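Local structure of aldehyde dehydrogenase 12 (Zea mays, 6D97) at residues 281-284 with 289-292. The protein probably catalyses the NAD-dependent oxidation of L-glutamate gamma-semialdehyde to glutamate, the last step of proline catabolism in plants. Residues are numbered along the deposited sequence; the frame is centred on the assembly and turned at random.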
ATOM      1  N   LYS A 281      -9.532   9.236 -32.433  1.00 37.06           N
ATOM      2  CA  LYS A 281      -9.156   8.525 -33.653  1.00 28.97           C
ATOM      3  C   LYS A 281      -8.131   7.438 -33.353  1.00 38.70           C
ATOM      4  O   LYS A 281      -8.263   6.299 -33.816  1.00 39.69           O
ATOM      5  CB  LYS A 281      -8.605   9.511 -34.684  1.00 32.50           C
ATOM      6  CG  LYS A 281      -8.286   8.893 -36.034  1.00 41.09           C
ATOM      7  CD  LYS A 281      -7.316   9.768 -36.814  1.00 45.94           C
ATOM      8  CE  LYS A 281      -7.150   9.283 -38.243  1.00 48.00           C
ATOM      9  NZ  LYS A 281      -6.798   7.840 -38.285  1.00 48.23           N
ATOM     10  N   LEU A 282      -7.097   7.777 -32.577  1.00 34.02           N
ATOM     11  CA  LEU A 282      -6.093   6.784 -32.208  1.00 36.83           C
ATOM     12  C   LEU A 282      -6.692   5.692 -31.332  1.00 43.12           C
ATOM     13  O   LEU A 282      -6.353   4.512 -31.485  1.00 41.62           O
ATOM     14  CB  LEU A 282      -4.917   7.452 -31.495  1.00 29.54           C
ATOM     15  CG  LEU A 282      -3.929   8.243 -32.354  1.00 36.89           C
ATOM     16  CD1 LEU A 282      -2.633   8.481 -31.597  1.00 31.90           C
ATOM     17  CD2 LEU A 282      -3.659   7.498 -33.645  1.00 30.68           C
ATOM     18  N   ALA A 283      -7.580   6.065 -30.404  1.00 31.39           N
ATOM     19  CA  ALA A 283      -8.219   5.066 -29.553  1.00 38.92           C
ATOM     20  C   ALA A 283      -9.032   4.077 -30.373  1.00 33.39           C
ATOM     21  O   ALA A 283      -9.174   2.912 -29.984  1.00 34.76           O
ATOM     22  CB  ALA A 283      -9.110   5.745 -28.513  1.00 35.01           C
ATOM     23  N   ALA A 284      -9.573   4.521 -31.509  1.00 33.95           N
ATOM     24  CA  ALA A 284     -10.306   3.618 -32.383  1.00 31.78           C
ATOM     25  C   ALA A 284      -9.357   2.805 -33.253  1.00 32.90           C
ATOM     26  O   ALA A 284      -9.525   1.589 -33.395  1.00 31.75           O
ATOM     27  CB  ALA A 284     -11.293   4.403 -33.251  1.00 28.08           C
ATOM     28  N   ARG A 289      -5.832   0.264 -27.210  1.00 28.10           N
ATOM     29  CA  ARG A 289      -4.509  -0.005 -26.651  1.00 23.44           C
ATOM     30  C   ARG A 289      -3.736   1.304 -26.463  1.00 30.39           C
ATOM     31  O   ARG A 289      -2.640   1.505 -26.985  1.00 32.64           O
ATOM     32  CB  ARG A 289      -3.754  -0.978 -27.546  1.00 35.31           C
ATOM     33  CG  ARG A 289      -4.217  -2.415 -27.411  1.00 37.93           C
ATOM     34  CD  ARG A 289      -3.369  -3.347 -28.259  1.00 41.59           C
ATOM     35  NE  ARG A 289      -3.489  -4.743 -27.847  1.00 49.88           N
ATOM     36  CZ  ARG A 289      -2.825  -5.276 -26.828  1.00 58.51           C
ATOM     37  NH1 ARG A 289      -1.999  -4.523 -26.116  1.00 46.45           N
ATOM     38  NH2 ARG A 289      -2.989  -6.559 -26.528  1.00 56.71           N
ATOM     39  N   VAL A 290      -4.341   2.209 -25.689  1.00 26.87           N
ATOM     40  CA  VAL A 290      -3.827   3.562 -25.517  1.00 19.20           C
ATOM     41  C   VAL A 290      -4.044   4.019 -24.083  1.00 35.69           C
ATOM     42  O   VAL A 290      -4.894   3.496 -23.360  1.00 29.33           O
ATOM     43  CB  VAL A 290      -4.503   4.572 -26.476  1.00 40.41           C
ATOM     44  CG1 VAL A 290      -4.147   4.277 -27.911  1.00 43.74           C
ATOM     45  CG2 VAL A 290      -6.017   4.554 -26.288  1.00 36.14           C
ATOM     46  N   LYS A 291      -3.262   5.014 -23.681  1.00 30.29           N
ATOM     47  CA  LYS A 291      -3.577   5.871 -22.550  1.00 26.05           C
ATOM     48  C   LYS A 291      -3.607   7.303 -23.061  1.00 30.77           C
ATOM     49  O   LYS A 291      -2.743   7.710 -23.845  1.00 34.54           O
ATOM     50  CB  LYS A 291      -2.565   5.729 -21.408  1.00 21.26           C
ATOM     51  CG  LYS A 291      -2.616   4.398 -20.678  1.00 28.05           C
ATOM     52  CD  LYS A 291      -3.927   4.196 -19.934  1.00 32.45           C
ATOM     53  CE  LYS A 291      -3.931   2.855 -19.208  1.00 40.67           C
ATOM     54  NZ  LYS A 291      -5.291   2.489 -18.728  1.00 36.00           N
ATOM     55  N   LEU A 292      -4.611   8.059 -22.635  1.00 30.50           N
ATOM     56  CA  LEU A 292      -4.889   9.362 -23.214  1.00 25.57           C
ATOM     57  C   LEU A 292      -4.754  10.456 -22.167  1.00 31.38           C
ATOM     58  O   LEU A 292      -5.250  10.325 -21.044  1.00 31.51           O
ATOM     59  CB  LEU A 292      -6.296   9.404 -23.819  1.00 27.51           C
ATOM     60  CG  LEU A 292      -6.569   8.385 -24.925  1.00 34.54           C
ATOM     61  CD1 LEU A 292      -8.012   8.467 -25.401  1.00 36.23           C
ATOM     62  CD2 LEU A 292      -5.608   8.602 -26.084  1.00 35.74           C
TER
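Val-290 reaches from the strand to the helix and sets one methyl, CG2, against Ala-283, where it touches the main chain and the side chain alike: CG2 is 4.0 Å from Ala-283 CA and equally 4.0 Å from Ala-283 CB. The other methyl, CG1, faces the residue before, 4.2 Å from Leu-282 O. With CG1 anti to the carbonyl carbon and beside the backbone N (chi1 -66°), the two branches spread across the helix, CG2 to Ala-283 and CG1 to the Leu-282 carbonyl. Two residues on, Leu-292 points from the same face of the strand, and its CD1 lies 4.3 Å from Ala-283 CB, on the same strand-facing side as the valine methyl. Valine CG2 and leucine CD1 meet that CB side by side. The CA atoms of Ala-283 and Val-290 are 6.2 Å apart, a closeness consistent with the short alanine side chain. All this is the second half of a beta-alpha-beta unit in the Rossmann-type NAD-binding domain: strand 269-273, helix 276-285, then strand 290-293 at the edge of the parallel sheet. Leu-282 turns mostly elsewhere, packing on Phe-272, Asn-259 and Leu-262 and touching the bound NAD. Lys-291, on the reverse face of the strand, gives its NZ to the carbonyl of Pro-509, while Arg-289 leads away from the helix to hydrogen-bond Gly-507 O of a second subunit.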